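Local coordinates for hydrogenase maturation factor (Thermoanaerobacter tengcongensis, PDB 3VTH), which probably uses carbamoyl phosphate and ATP to S-carbamoylate the C-terminal cysteine of HypE during the maturation of [NiFe]-hydrogenases, at residues Pro191-Gly197 with Val354-Arg360; Gln279-Ile283 with Arg385-Gln390; Ile337-Glu343 with Ile362-Asp367; Asn411-Met415 with Tyr439-Ile443. All blocks are in the same frame, centred on the assembly; numbering follows the deposited sequence. Where two conformers were deposited one is given.

Contact 1 of 4, residues Pro191-Gly197 with Val354-Arg360; sequences PSLSFVG and VFLLNNR
Strands 193-196 and 354-358 run antiparallel, their axes 4.4 Å apart at closest approach, with Ser194-Leu357 and Val196-Phe355 as hydrogen-bonded pairs and Leu193-Asn358 and Phe195-Leu356 as non-hydrogen-bonded ones. The straightest of the bonds runs from Val196 N to Phe355 O, 3.0 Å at 170°. Past Leu193-Asn358 the backbone adds just a weak bond, Asn359 N to Ser192 O, and a side chain joins in: Asn359 OD1 accepts from Ser192 N at 2.9 Å, while a water links Asn359 ND2 to Ser192 OG. On one face Leu193 CD2 lies 4.1 Å from Leu356 CD2, and the far end of the Phe195 ring, with CZ 3.7 Å from Val354 CB, lies against both methyls of that valine. On the other face Val196 CG2 meets Leu357 CD2 at 3.6 Å. Asn358 OD1 accepts from Arg360 N in an Asx turn that ends the strand. Strand 193-196, leaving the second zinc finger, is thus the outermost strand of the YrdC-like domain's large mixed sheet.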
loop_
_atom_site.group_PDB
_atom_site.type_symbol
_atom_site.label_atom_id
_atom_site.label_comp_id
_atom_site.label_asym_id
_atom_site.label_seq_id
_atom_site.Cartn_x
_atom_site.Cartn_y
_atom_site.Cartn_z
ATOM N N PRO A 191 6.877 1.627 -28.223
ATOM C CA PRO A 191 6.944 3.004 -27.736
ATOM C C PRO A 191 8.377 3.538 -27.790
ATOM O O PRO A 191 9.325 2.760 -27.865
ATOM C CB PRO A 191 6.462 2.911 -26.278
ATOM C CG PRO A 191 6.314 1.457 -25.980
ATOM C CD PRO A 191 6.401 0.668 -27.209
ATOM N N SER A 192 8.517 4.859 -27.753
ATOM C CA SER A 192 9.822 5.499 -27.674
ATOM C C SER A 192 9.863 6.620 -26.619
ATOM O O SER A 192 8.833 7.211 -26.255
ATOM C CB SER A 192 10.230 6.025 -29.051
ATOM O OG SER A 192 9.154 6.702 -29.664
ATOM N N LEU A 193 11.065 6.875 -26.120
ATOM C CA LEU A 193 11.327 8.000 -25.235
ATOM C C LEU A 193 11.310 9.322 -25.990
ATOM O O LEU A 193 11.602 9.387 -27.195
ATOM C CB LEU A 193 12.691 7.837 -24.556
ATOM C CG LEU A 193 12.874 6.572 -23.704
ATOM C CD1 LEU A 193 14.358 6.389 -23.346
ATOM C CD2 LEU A 193 11.970 6.586 -22.464
ATOM N N SER A 194 10.993 10.379 -25.254
ATOM C CA SER A 194 11.077 11.725 -25.776
ATOM C C SER A 194 11.646 12.612 -24.667
ATOM O O SER A 194 11.101 12.651 -23.535
ATOM C CB SER A 194 9.691 12.192 -26.246
ATOM O OG SER A 194 9.706 13.582 -26.567
ATOM N N PHE A 195 12.768 13.259 -24.961
ATOM C CA PHE A 195 13.405 14.163 -24.008
ATOM C C PHE A 195 13.032 15.607 -24.339
ATOM O O PHE A 195 13.142 16.042 -25.482
ATOM C CB PHE A 195 14.938 14.002 -24.011
ATOM C CG PHE A 195 15.655 14.934 -23.048
ATOM C CD1 PHE A 195 15.766 14.609 -21.696
ATOM C CD2 PHE A 195 16.219 16.121 -23.498
ATOM C CE1 PHE A 195 16.418 15.455 -20.807
ATOM C CE2 PHE A 195 16.882 16.978 -22.613
ATOM C CZ PHE A 195 16.982 16.642 -21.269
ATOM N N VAL A 196 12.597 16.341 -23.321
ATOM C CA VAL A 196 12.261 17.755 -23.466
ATOM C C VAL A 196 13.008 18.537 -22.394
ATOM O O VAL A 196 12.853 18.299 -21.198
ATOM C CB VAL A 196 10.737 18.022 -23.273
ATOM C CG1 VAL A 196 10.412 19.482 -23.598
ATOM C CG2 VAL A 196 9.900 17.084 -24.118
ATOM N N GLY A 197 13.825 19.474 -22.832
ATOM C CA GLY A 197 14.548 20.329 -21.915
ATOM C C GLY A 197 15.242 21.350 -22.770
ATOM O O GLY A 197 14.603 21.964 -23.636
ATOM N N VAL A 354 13.779 19.354 -16.697
ATOM C CA VAL A 354 13.703 18.606 -17.967
ATOM C C VAL A 354 12.786 17.399 -17.796
ATOM O O VAL A 354 12.506 16.992 -16.669
ATOM C CB VAL A 354 15.103 18.145 -18.465
ATOM C CG1 VAL A 354 16.071 19.354 -18.623
ATOM C CG2 VAL A 354 15.688 17.116 -17.510
ATOM N N PHE A 355 12.319 16.838 -18.910
ATOM C CA PHE A 355 11.330 15.766 -18.877
ATOM C C PHE A 355 11.770 14.581 -19.720
ATOM O O PHE A 355 12.300 14.764 -20.822
ATOM C CB PHE A 355 9.984 16.264 -19.428
ATOM C CG PHE A 355 9.334 17.327 -18.590
ATOM C CD1 PHE A 355 8.244 17.015 -17.776
ATOM C CD2 PHE A 355 9.790 18.654 -18.641
ATOM C CE1 PHE A 355 7.624 18.012 -16.989
ATOM C CE2 PHE A 355 9.186 19.645 -17.877
ATOM C CZ PHE A 355 8.106 19.329 -17.050
ATOM N N LEU A 356 11.536 13.374 -19.197
ATOM C CA LEU A 356 11.656 12.164 -19.993
ATOM C C LEU A 356 10.261 11.585 -20.195
ATOM O O LEU A 356 9.713 10.891 -19.316
ATOM C CB LEU A 356 12.593 11.126 -19.355
ATOM C CG LEU A 356 12.897 9.903 -20.236
ATOM C CD1 LEU A 356 13.772 10.278 -21.440
ATOM C CD2 LEU A 356 13.543 8.766 -19.431
ATOM N N LEU A 357 9.702 11.895 -21.359
ATOM C CA LEU A 357 8.371 11.462 -21.763
ATOM C C LEU A 357 8.425 10.111 -22.491
ATOM O O LEU A 357 9.501 9.636 -22.838
ATOM C CB LEU A 357 7.826 12.503 -22.741
ATOM C CG LEU A 357 7.027 13.749 -22.347
ATOM C CD1 LEU A 357 7.229 14.257 -20.909
ATOM C CD2 LEU A 357 7.236 14.844 -23.362
ATOM N N ASN A 358 7.256 9.497 -22.713
ATOM C CA ASN A 358 7.138 8.422 -23.692
ATOM C C ASN A 358 5.721 8.383 -24.259
ATOM O O ASN A 358 4.812 9.018 -23.712
ATOM C CB ASN A 358 7.572 7.062 -23.102
ATOM C CG ASN A 358 6.585 6.503 -22.102
ATOM O OD1 ASN A 358 5.414 6.235 -22.432
ATOM N ND2 ASN A 358 7.057 6.279 -20.874
ATOM N N ASN A 359 5.523 7.650 -25.351
ATOM C CA ASN A 359 4.219 7.652 -25.996
ATOM C C ASN A 359 3.391 6.401 -25.721
ATOM O O ASN A 359 2.500 6.095 -26.486
ATOM C CB ASN A 359 4.364 7.909 -27.513
ATOM C CG ASN A 359 5.213 6.853 -28.203
ATOM O OD1 ASN A 359 5.871 6.032 -27.550
ATOM N ND2 ASN A 359 5.188 6.851 -29.520
ATOM N N ARG A 360 3.669 5.678 -24.632
ATOM C CA ARG A 360 2.778 4.584 -24.214
ATOM C C ARG A 360 1.790 5.133 -23.186
ATOM O O ARG A 360 2.187 5.500 -22.072
ATOM C CB ARG A 360 3.560 3.384 -23.629
ATOM C CG ARG A 360 2.660 2.170 -23.245
ATOM C CD ARG A 360 3.453 0.964 -22.692
ATOM N NE ARG A 360 4.284 1.332 -21.536
ATOM C CZ ARG A 360 5.363 0.659 -21.139
ATOM N NH1 ARG A 360 5.746 -0.428 -21.787
ATOM N NH2 ARG A 360 6.063 1.068 -20.086
HETATM O O HOH W 1 7.224 5.069 -30.801
#

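Contact 2 of 4, residues Gln279-Ile283 with Arg385-Gln390; sequences QRRPI and RGYAPQ. With PO4 (phosphate ion), chain L.
A turn of the YrdC-like region, leading from helix 270-277 into strand 283-287, meets the loop leading toward strand 392-393, and Arg280 carries most of the contact. Its chain, extended from CG to NE, lays CD over the centre of the Tyr387 ring in a CH-pi contact, 3.7 Å from the centroid. Beyond the ring the guanidinium is used along its edges. NH1 gives a bond of 2.8 Å to Gly386 O, in the carbonyl plane and on a lone pair. NH1 and NH2 together grip Gln390 OE1 end-on, the NH2 to OE1 bond being 3.0 Å, and both come from the same face of the amide. The remaining edge holds a phosphate ion, with NE to O1 at 2.8 Å and NH2 to O3 at 2.9 Å, each at 165°. Arg385 answers from the other loop: its NH1 reaches Arg281 O at 3.0 Å, and its NH2 has a salt bridge to Asp368. Two waters reinforce this end, one joining Arg280 O to Arg385 NH1, the other Arg281 O to Arg385 O. Were Arg280 replaced by an alanine, Gly386 O and Gln390 OE1 would probably lose these donors and the Tyr387 ring its CH-pi partner. With bonds from NE, NH1 and NH2, the guanidinium is fixed in rotation, and the phosphate, probably from the crystallisation liquor, is likely to offset its charge.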
loop_
_atom_site.group_PDB
_atom_site.type_symbol
_atom_site.label_atom_id
_atom_site.label_comp_id
_atom_site.label_asym_id
_atom_site.label_seq_id
_atom_site.Cartn_x
_atom_site.Cartn_y
_atom_site.Cartn_z
ATOM N N GLN A 279 9.739 -8.766 -7.796
ATOM C CA GLN A 279 9.248 -8.040 -8.976
ATOM C C GLN A 279 8.175 -7.006 -8.622
ATOM O O GLN A 279 7.903 -6.096 -9.400
ATOM C CB GLN A 279 8.708 -8.996 -10.039
ATOM C CG GLN A 279 9.769 -9.635 -10.927
ATOM C CD GLN A 279 9.120 -10.519 -11.968
ATOM O OE1 GLN A 279 8.737 -11.646 -11.672
ATOM N NE2 GLN A 279 8.950 -9.994 -13.177
ATOM N N ARG A 280 7.566 -7.119 -7.446
ATOM C CA ARG A 280 6.612 -6.073 -7.048
ATOM C C ARG A 280 7.349 -4.720 -6.922
ATOM O O ARG A 280 6.747 -3.658 -7.109
ATOM C CB ARG A 280 5.872 -6.463 -5.766
ATOM C CG ARG A 280 5.085 -7.792 -5.852
ATOM C CD ARG A 280 4.281 -8.029 -4.553
ATOM N NE ARG A 280 3.600 -9.330 -4.519
ATOM C CZ ARG A 280 2.385 -9.566 -5.011
ATOM N NH1 ARG A 280 1.701 -8.581 -5.596
ATOM N NH2 ARG A 280 1.845 -10.790 -4.913
ATOM N N ARG A 281 8.652 -4.780 -6.615
ATOM C CA ARG A 281 9.521 -3.598 -6.489
ATOM C C ARG A 281 8.887 -2.439 -5.720
ATOM O O ARG A 281 8.599 -1.397 -6.319
ATOM C CB ARG A 281 9.991 -3.122 -7.888
ATOM C CG ARG A 281 10.915 -4.115 -8.622
ATOM C CD ARG A 281 12.284 -4.164 -7.972
ATOM N NE ARG A 281 12.959 -5.471 -8.074
ATOM C CZ ARG A 281 14.191 -5.664 -8.545
ATOM N NH1 ARG A 281 14.915 -4.644 -9.000
ATOM N NH2 ARG A 281 14.714 -6.887 -8.550
ATOM N N PRO A 282 8.679 -2.604 -4.394
ATOM C CA PRO A 282 8.246 -1.466 -3.602
ATOM C C PRO A 282 9.429 -0.657 -3.067
ATOM O O PRO A 282 10.588 -1.116 -3.109
ATOM C CB PRO A 282 7.566 -2.131 -2.406
ATOM C CG PRO A 282 8.411 -3.332 -2.164
ATOM C CD PRO A 282 8.728 -3.834 -3.574
ATOM N N ILE A 283 9.113 0.528 -2.548
ATOM C CA ILE A 283 9.980 1.239 -1.596
ATOM C C ILE A 283 9.951 0.410 -0.292
ATOM O O ILE A 283 8.887 0.016 0.149
ATOM C CB ILE A 283 9.396 2.641 -1.312
ATOM C CG1 ILE A 283 9.446 3.516 -2.585
ATOM C CG2 ILE A 283 10.111 3.315 -0.107
ATOM C CD1 ILE A 283 8.435 4.664 -2.584
ATOM N N ARG A 385 1.575 0.326 -6.455
ATOM C CA ARG A 385 2.188 -0.375 -7.600
ATOM C C ARG A 385 2.821 -1.720 -7.208
ATOM O O ARG A 385 3.548 -1.805 -6.202
ATOM C CB ARG A 385 3.236 0.490 -8.325
ATOM C CG ARG A 385 3.881 -0.240 -9.543
ATOM C CD ARG A 385 4.950 0.576 -10.264
ATOM N NE ARG A 385 5.908 1.210 -9.366
ATOM C CZ ARG A 385 6.908 0.596 -8.732
ATOM N NH1 ARG A 385 7.139 -0.714 -8.884
ATOM N NH2 ARG A 385 7.706 1.310 -7.937
ATOM N N GLY A 386 2.554 -2.763 -8.001
ATOM C CA GLY A 386 3.143 -4.081 -7.722
ATOM C C GLY A 386 2.335 -4.943 -6.765
ATOM O O GLY A 386 2.536 -6.159 -6.726
ATOM N N TYR A 387 1.406 -4.328 -6.020
ATOM C CA TYR A 387 0.494 -5.050 -5.113
ATOM C C TYR A 387 -0.959 -4.915 -5.566
ATOM O O TYR A 387 -1.606 -5.898 -5.898
ATOM C CB TYR A 387 0.636 -4.544 -3.667
ATOM C CG TYR A 387 1.964 -4.874 -3.020
ATOM C CD1 TYR A 387 2.049 -5.856 -2.012
ATOM C CD2 TYR A 387 3.144 -4.234 -3.437
ATOM C CE1 TYR A 387 3.276 -6.169 -1.422
ATOM C CE2 TYR A 387 4.371 -4.542 -2.856
ATOM C CZ TYR A 387 4.436 -5.503 -1.846
ATOM O OH TYR A 387 5.664 -5.777 -1.259
ATOM N N ALA A 388 -1.476 -3.690 -5.557
ATOM C CA ALA A 388 -2.764 -3.410 -6.158
ATOM C C ALA A 388 -2.650 -3.576 -7.670
ATOM O O ALA A 388 -1.625 -3.222 -8.264
ATOM C CB ALA A 388 -3.226 -1.994 -5.812
ATOM N N PRO A 389 -3.723 -4.054 -8.315
ATOM C CA PRO A 389 -5.041 -4.305 -7.747
ATOM C C PRO A 389 -5.305 -5.781 -7.367
ATOM O O PRO A 389 -6.451 -6.239 -7.450
ATOM C CB PRO A 389 -5.956 -3.924 -8.901
ATOM C CG PRO A 389 -5.180 -4.449 -10.128
ATOM C CD PRO A 389 -3.709 -4.248 -9.779
ATOM N N GLN A 390 -4.269 -6.530 -7.001
ATOM C CA GLN A 390 -4.485 -7.935 -6.587
ATOM C C GLN A 390 -5.454 -7.948 -5.400
ATOM O O GLN A 390 -5.238 -7.216 -4.404
ATOM C CB GLN A 390 -3.167 -8.638 -6.239
ATOM C CG GLN A 390 -3.327 -10.094 -5.739
ATOM C CD GLN A 390 -1.993 -10.806 -5.528
ATOM O OE1 GLN A 390 -0.947 -10.351 -5.983
ATOM N NE2 GLN A 390 -2.033 -11.940 -4.834
HETATM P P PO4 L . 4.491 -12.561 -2.845
HETATM O O1 PO4 L . 5.121 -11.524 -3.761
HETATM O O2 PO4 L . 4.493 -12.035 -1.418
HETATM O O3 PO4 L . 3.059 -12.851 -3.230
HETATM O O4 PO4 L . 5.316 -13.829 -2.920
HETATM O O HOH W 2 5.896 -3.257 -9.887
HETATM O O HOH W 3 5.886 -0.377 -5.809
#

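Contact 3 of 4, residues Ile337-Glu343 with Ile362-Asp367; sequences ICKDNEE and IVNRID
Lys339 and Arg365 cross at about a right angle, the aliphatic part of the lysine lying over the arginine's flat end, with Lys339 CG centred above one guanidinium face. Arg365 CG sits between its own backbone N and carbonyl carbon (chi1 87°), and a bend at chi3 (77°) carries NH1 to Ile337 O, a 2.8 Å bond close to the guanidinium plane. On the way Arg365 CD packs 3.7 Å from Ile337 CG2. Glu343 OE2 adds a longer salt bridge to the same NH1, at 3.6 Å, its carboxylate nearly perpendicular to the guanidinium. The other oxygen, OE1, accepts from both Lys339 N and Asp340 N. At the lysine's tip a bend at chi4 (74°) brings NZ to Ile362 O at 2.9 Å and, in the conformer given, also to Asp340 OD1. A water joins Ile337 N to OD2 of Asp367, whose side chain lies about 4 Å from the bound magnesium. Two cationic side chains are packed together here, and Glu343, with Asp340 in the conformer given, may offset part of their repulsion.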
loop_
_atom_site.group_PDB
_atom_site.type_symbol
_atom_site.label_atom_id
_atom_site.label_comp_id
_atom_site.label_asym_id
_atom_site.label_seq_id
_atom_site.Cartn_x
_atom_site.Cartn_y
_atom_site.Cartn_z
ATOM N N ILE A 337 -0.664 12.109 -8.483
ATOM C CA ILE A 337 0.431 11.908 -9.439
ATOM C C ILE A 337 -0.022 12.120 -10.900
ATOM O O ILE A 337 -1.083 11.630 -11.306
ATOM C CB ILE A 337 1.068 10.488 -9.229
ATOM C CG1 ILE A 337 2.342 10.298 -10.059
ATOM C CG2 ILE A 337 0.028 9.325 -9.479
ATOM C CD1 ILE A 337 3.075 8.950 -9.725
ATOM N N CYS A 338 0.757 12.893 -11.665
ATOM C CA CYS A 338 0.479 13.125 -13.084
ATOM C C CYS A 338 0.659 11.833 -13.860
ATOM O O CYS A 338 1.584 11.082 -13.584
ATOM C CB CYS A 338 1.446 14.159 -13.673
ATOM S SG CYS A 338 1.168 15.824 -13.092
ATOM N N LYS A 339 -0.200 11.592 -14.841
ATOM C CA LYS A 339 -0.081 10.375 -15.652
ATOM C C LYS A 339 0.066 10.614 -17.159
ATOM O O LYS A 339 0.501 9.720 -17.883
ATOM C CB LYS A 339 -1.251 9.422 -15.386
ATOM C CG LYS A 339 -2.570 9.814 -16.032
ATOM C CD LYS A 339 -3.477 8.584 -16.100
ATOM C CE LYS A 339 -4.733 8.838 -16.903
ATOM N NZ LYS A 339 -4.394 8.878 -18.350
ATOM N N ASP A 340 -0.273 11.802 -17.639
ATOM C CA ASP A 340 -0.223 12.139 -19.065
ATOM C C ASP A 340 0.918 13.116 -19.371
ATOM O O ASP A 340 1.204 13.992 -18.541
ATOM C CB ASP A 340 -1.547 12.789 -19.476
ATOM C CG ASP A 340 -2.727 11.842 -19.367
ATOM O OD1 ASP A 340 -2.516 10.608 -19.366
ATOM O OD2 ASP A 340 -3.874 12.339 -19.298
ATOM N N ASN A 341 1.528 13.000 -20.551
ATOM C CA ASN A 341 2.586 13.927 -20.963
ATOM C C ASN A 341 2.160 15.392 -20.840
ATOM O O ASN A 341 2.864 16.211 -20.207
ATOM C CB ASN A 341 3.061 13.611 -22.386
ATOM C CG ASN A 341 3.730 12.243 -22.496
ATOM O OD1 ASN A 341 4.429 11.806 -21.588
ATOM N ND2 ASN A 341 3.521 11.569 -23.618
ATOM N N GLU A 342 1.005 15.727 -21.422
ATOM C CA GLU A 342 0.529 17.114 -21.425
ATOM C C GLU A 342 0.324 17.653 -20.011
ATOM O O GLU A 342 0.675 18.792 -19.725
ATOM C CB GLU A 342 -0.777 17.248 -22.194
ATOM C CG GLU A 342 -0.612 17.225 -23.680
ATOM C CD GLU A 342 -1.908 16.877 -24.398
ATOM O OE1 GLU A 342 -2.291 15.689 -24.392
ATOM O OE2 GLU A 342 -2.528 17.790 -24.981
ATOM N N GLU A 343 -0.264 16.813 -19.157
ATOM C CA GLU A 343 -0.542 17.113 -17.757
ATOM C C GLU A 343 0.759 17.421 -17.019
ATOM O O GLU A 343 0.859 18.434 -16.307
ATOM C CB GLU A 343 -1.267 15.906 -17.124
ATOM C CG GLU A 343 -1.547 15.993 -15.634
ATOM C CD GLU A 343 -2.190 14.719 -15.046
ATOM O OE1 GLU A 343 -2.077 13.600 -15.631
ATOM O OE2 GLU A 343 -2.795 14.855 -13.960
ATOM N N ILE A 362 -0.632 5.743 -20.206
ATOM C CA ILE A 362 -0.889 5.170 -18.887
ATOM C C ILE A 362 -2.396 5.271 -18.731
ATOM O O ILE A 362 -2.953 6.374 -18.763
ATOM C CB ILE A 362 -0.168 5.931 -17.749
ATOM C CG1 ILE A 362 1.353 5.798 -17.901
ATOM C CG2 ILE A 362 -0.654 5.421 -16.337
ATOM C CD1 ILE A 362 2.172 6.754 -16.977
ATOM N N VAL A 363 -3.053 4.119 -18.618
ATOM C CA VAL A 363 -4.495 4.079 -18.460
ATOM C C VAL A 363 -4.893 4.304 -17.007
ATOM O O VAL A 363 -5.802 5.082 -16.719
ATOM C CB VAL A 363 -5.087 2.722 -18.966
ATOM C CG1 VAL A 363 -6.595 2.705 -18.779
ATOM C CG2 VAL A 363 -4.702 2.516 -20.471
ATOM N N ASN A 364 -4.208 3.607 -16.107
ATOM C CA ASN A 364 -4.518 3.656 -14.694
ATOM C C ASN A 364 -3.283 4.095 -13.926
ATOM O O ASN A 364 -2.335 3.326 -13.779
ATOM C CB ASN A 364 -4.994 2.268 -14.214
ATOM C CG ASN A 364 -6.170 1.735 -15.044
ATOM O OD1 ASN A 364 -6.061 0.695 -15.713
ATOM N ND2 ASN A 364 -7.281 2.465 -15.035
ATOM N N ARG A 365 -3.278 5.328 -13.436
ATOM C CA ARG A 365 -2.096 5.800 -12.703
ATOM C C ARG A 365 -2.041 5.065 -11.366
ATOM O O ARG A 365 -3.080 4.604 -10.866
ATOM C CB ARG A 365 -2.157 7.319 -12.499
ATOM C CG ARG A 365 -2.926 7.747 -11.245
ATOM C CD ARG A 365 -3.190 9.214 -11.309
ATOM N NE ARG A 365 -4.278 9.532 -12.231
ATOM C CZ ARG A 365 -4.460 10.730 -12.767
ATOM N NH1 ARG A 365 -3.609 11.722 -12.491
ATOM N NH2 ARG A 365 -5.469 10.933 -13.599
ATOM N N ILE A 366 -0.837 4.932 -10.794
ATOM C CA ILE A 366 -0.662 4.210 -9.536
ATOM C C ILE A 366 0.672 4.585 -8.890
ATOM O O ILE A 366 1.705 4.572 -9.540
ATOM C CB ILE A 366 -0.798 2.650 -9.738
ATOM C CG1 ILE A 366 -0.685 1.888 -8.414
ATOM C CG2 ILE A 366 0.220 2.119 -10.777
ATOM C CD1 ILE A 366 -1.289 0.426 -8.466
ATOM N N ASP A 367 0.638 4.951 -7.614
ATOM C CA ASP A 367 1.862 5.328 -6.905
ATOM C C ASP A 367 2.765 4.143 -6.588
ATOM O O ASP A 367 2.323 2.999 -6.610
ATOM C CB ASP A 367 1.485 6.041 -5.600
ATOM C CG ASP A 367 1.085 7.479 -5.837
ATOM O OD1 ASP A 367 1.952 8.279 -6.245
ATOM O OD2 ASP A 367 -0.104 7.800 -5.644
HETATM O O HOH W 4 -0.854 10.599 -6.214
HETATM O O HOH W 5 -0.268 8.607 -20.206
#

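Contact 4 of 4, residues Asn411-Met415 with Tyr439-Ile443; sequences NTFCM and YIEQI
Phe413 and Ile443 make the tight heart of this contact: Ile443 CG1 stands over the centre of the phenyl face, 3.6 Å from the ring centroid, in a CH-pi contact. The ring gets there with CG between the backbone N and carbonyl carbon of its own residue (chi1 59°), which also sets CZ 3.5 Å from Gln442 O at the helix backbone. Met415 joins this close side with its methyl, CE lying 3.3 Å from Ile443 O. Toward Tyr439 the fit is slacker, Phe413 CD2 being 4.1 Å from Tyr439 CE2. No hydrogen bond crosses between the segments, and the solvent side lies on the helix face turned from the strand, where Ile440 and Glu441 are partly exposed. A leucine in place of Phe413 removes the aromatic face under Ile443 CG1 and would probably open a gap beside Gln442. Helix 433-449 thus packs on the residues leading into strand 414-417; its Tyr446 meets Phe413 edge-to-face, Tyr439 OH bonds Val405 O, and helix 466-473 touches Ile443 through Tyr470.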
loop_
_atom_site.group_PDB
_atom_site.type_symbol
_atom_site.label_atom_id
_atom_site.label_comp_id
_atom_site.label_asym_id
_atom_site.label_seq_id
_atom_site.Cartn_x
_atom_site.Cartn_y
_atom_site.Cartn_z
ATOM N N ASN A 411 -6.558 7.471 1.684
ATOM C CA ASN A 411 -7.768 6.759 1.308
ATOM C C ASN A 411 -7.539 5.588 0.343
ATOM O O ASN A 411 -6.736 5.684 -0.583
ATOM C CB ASN A 411 -8.798 7.731 0.747
ATOM C CG ASN A 411 -10.047 7.014 0.230
ATOM O OD1 ASN A 411 -11.073 6.918 0.922
ATOM N ND2 ASN A 411 -9.952 6.492 -0.967
ATOM N N THR A 412 -8.246 4.480 0.595
ATOM C CA THR A 412 -8.540 3.498 -0.429
ATOM C C THR A 412 -10.041 3.212 -0.306
ATOM O O THR A 412 -10.640 3.457 0.747
ATOM C CB THR A 412 -7.792 2.168 -0.203
ATOM O OG1 THR A 412 -8.130 1.660 1.095
ATOM C CG2 THR A 412 -6.254 2.353 -0.323
ATOM N N PHE A 413 -10.618 2.681 -1.380
ATOM C CA PHE A 413 -11.955 2.112 -1.347
ATOM C C PHE A 413 -11.832 0.616 -1.615
ATOM O O PHE A 413 -10.781 0.155 -2.049
ATOM C CB PHE A 413 -12.875 2.803 -2.374
ATOM C CG PHE A 413 -12.394 2.697 -3.801
ATOM C CD1 PHE A 413 -12.669 1.563 -4.560
ATOM C CD2 PHE A 413 -11.676 3.742 -4.386
ATOM C CE1 PHE A 413 -12.229 1.457 -5.907
ATOM C CE2 PHE A 413 -11.235 3.655 -5.727
ATOM C CZ PHE A 413 -11.512 2.518 -6.483
ATOM N N CYS A 414 -12.879 -0.150 -1.304
ATOM C CA CYS A 414 -12.851 -1.599 -1.515
ATOM C C CYS A 414 -14.192 -2.063 -2.072
ATOM O O CYS A 414 -15.230 -1.599 -1.609
ATOM C CB CYS A 414 -12.514 -2.316 -0.194
ATOM S SG CYS A 414 -12.426 -4.117 -0.286
ATOM N N MET A 415 -14.163 -2.936 -3.085
ATOM C CA MET A 415 -15.378 -3.508 -3.686
ATOM C C MET A 415 -15.319 -5.020 -3.625
ATOM O O MET A 415 -14.321 -5.621 -4.027
ATOM C CB MET A 415 -15.483 -3.169 -5.179
ATOM C CG MET A 415 -15.526 -1.721 -5.504
ATOM S SD MET A 415 -15.319 -1.491 -7.291
ATOM C CE MET A 415 -15.372 0.294 -7.234
ATOM N N TYR A 439 -10.402 10.133 -6.947
ATOM C CA TYR A 439 -11.133 9.101 -6.219
ATOM C C TYR A 439 -12.388 8.656 -6.974
ATOM O O TYR A 439 -12.577 7.475 -7.209
ATOM C CB TYR A 439 -11.499 9.663 -4.853
ATOM C CG TYR A 439 -12.388 8.848 -3.960
ATOM C CD1 TYR A 439 -13.730 9.176 -3.823
ATOM C CD2 TYR A 439 -11.876 7.814 -3.181
ATOM C CE1 TYR A 439 -14.560 8.481 -2.940
ATOM C CE2 TYR A 439 -12.698 7.100 -2.294
ATOM C CZ TYR A 439 -14.051 7.445 -2.190
ATOM O OH TYR A 439 -14.903 6.774 -1.326
ATOM N N ILE A 440 -13.225 9.614 -7.364
ATOM C CA ILE A 440 -14.497 9.322 -8.049
ATOM C C ILE A 440 -14.297 8.543 -9.333
ATOM O O ILE A 440 -15.013 7.576 -9.585
ATOM C CB ILE A 440 -15.320 10.612 -8.349
ATOM C CG1 ILE A 440 -15.884 11.184 -7.057
ATOM C CG2 ILE A 440 -16.461 10.328 -9.338
ATOM C CD1 ILE A 440 -16.387 10.140 -6.102
ATOM N N GLU A 441 -13.309 8.958 -10.123
ATOM C CA GLU A 441 -12.988 8.321 -11.394
ATOM C C GLU A 441 -12.421 6.906 -11.213
ATOM O O GLU A 441 -12.664 6.025 -12.041
ATOM C CB GLU A 441 -12.004 9.179 -12.213
ATOM C CG GLU A 441 -10.488 8.837 -12.005
ATOM C CD GLU A 441 -9.598 9.193 -13.205
ATOM O OE1 GLU A 441 -10.135 9.600 -14.268
ATOM O OE2 GLU A 441 -8.350 9.067 -13.090
ATOM N N GLN A 442 -11.643 6.696 -10.153
ATOM C CA GLN A 442 -11.115 5.371 -9.874
ATOM C C GLN A 442 -12.223 4.416 -9.456
ATOM O O GLN A 442 -12.218 3.253 -9.855
ATOM C CB GLN A 442 -9.985 5.430 -8.838
ATOM C CG GLN A 442 -8.694 6.025 -9.413
ATOM C CD GLN A 442 -8.278 5.382 -10.733
ATOM O OE1 GLN A 442 -7.823 4.236 -10.766
ATOM N NE2 GLN A 442 -8.437 6.119 -11.827
ATOM N N ILE A 443 -13.182 4.905 -8.673
ATOM C CA ILE A 443 -14.338 4.080 -8.331
ATOM C C ILE A 443 -15.055 3.623 -9.619
ATOM O O ILE A 443 -15.353 2.442 -9.769
ATOM C CB ILE A 443 -15.299 4.788 -7.345
ATOM C CG1 ILE A 443 -14.669 4.854 -5.949
ATOM C CG2 ILE A 443 -16.651 4.058 -7.253
ATOM C CD1 ILE A 443 -15.484 5.671 -4.971
#

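Contact 3 lies in the YrdC-like part; contact 1 joins the second zinc finger to it, contact 2 the loop 385-390, and contact 4 is in the Kae1-like part. Contact 3 touches the other three: Asn341 ND2 probably bonds Asn358 O of contact 1 at 2.9 Å, Arg385 N of contact 2 probably bonds Asp367 O at 2.8 Å, and Arg365 NH2 forms a long, weak ion pair of 3.5 Å with Glu441 OE2 of contact 4. The side chain of Asp367 lies about 4 Å from the magnesium and about 5 Å from the ATP analogue there. The side chain of Asn411 is about 11 Å from the bound iron. That of Pro191 is about 9 Å from a zinc.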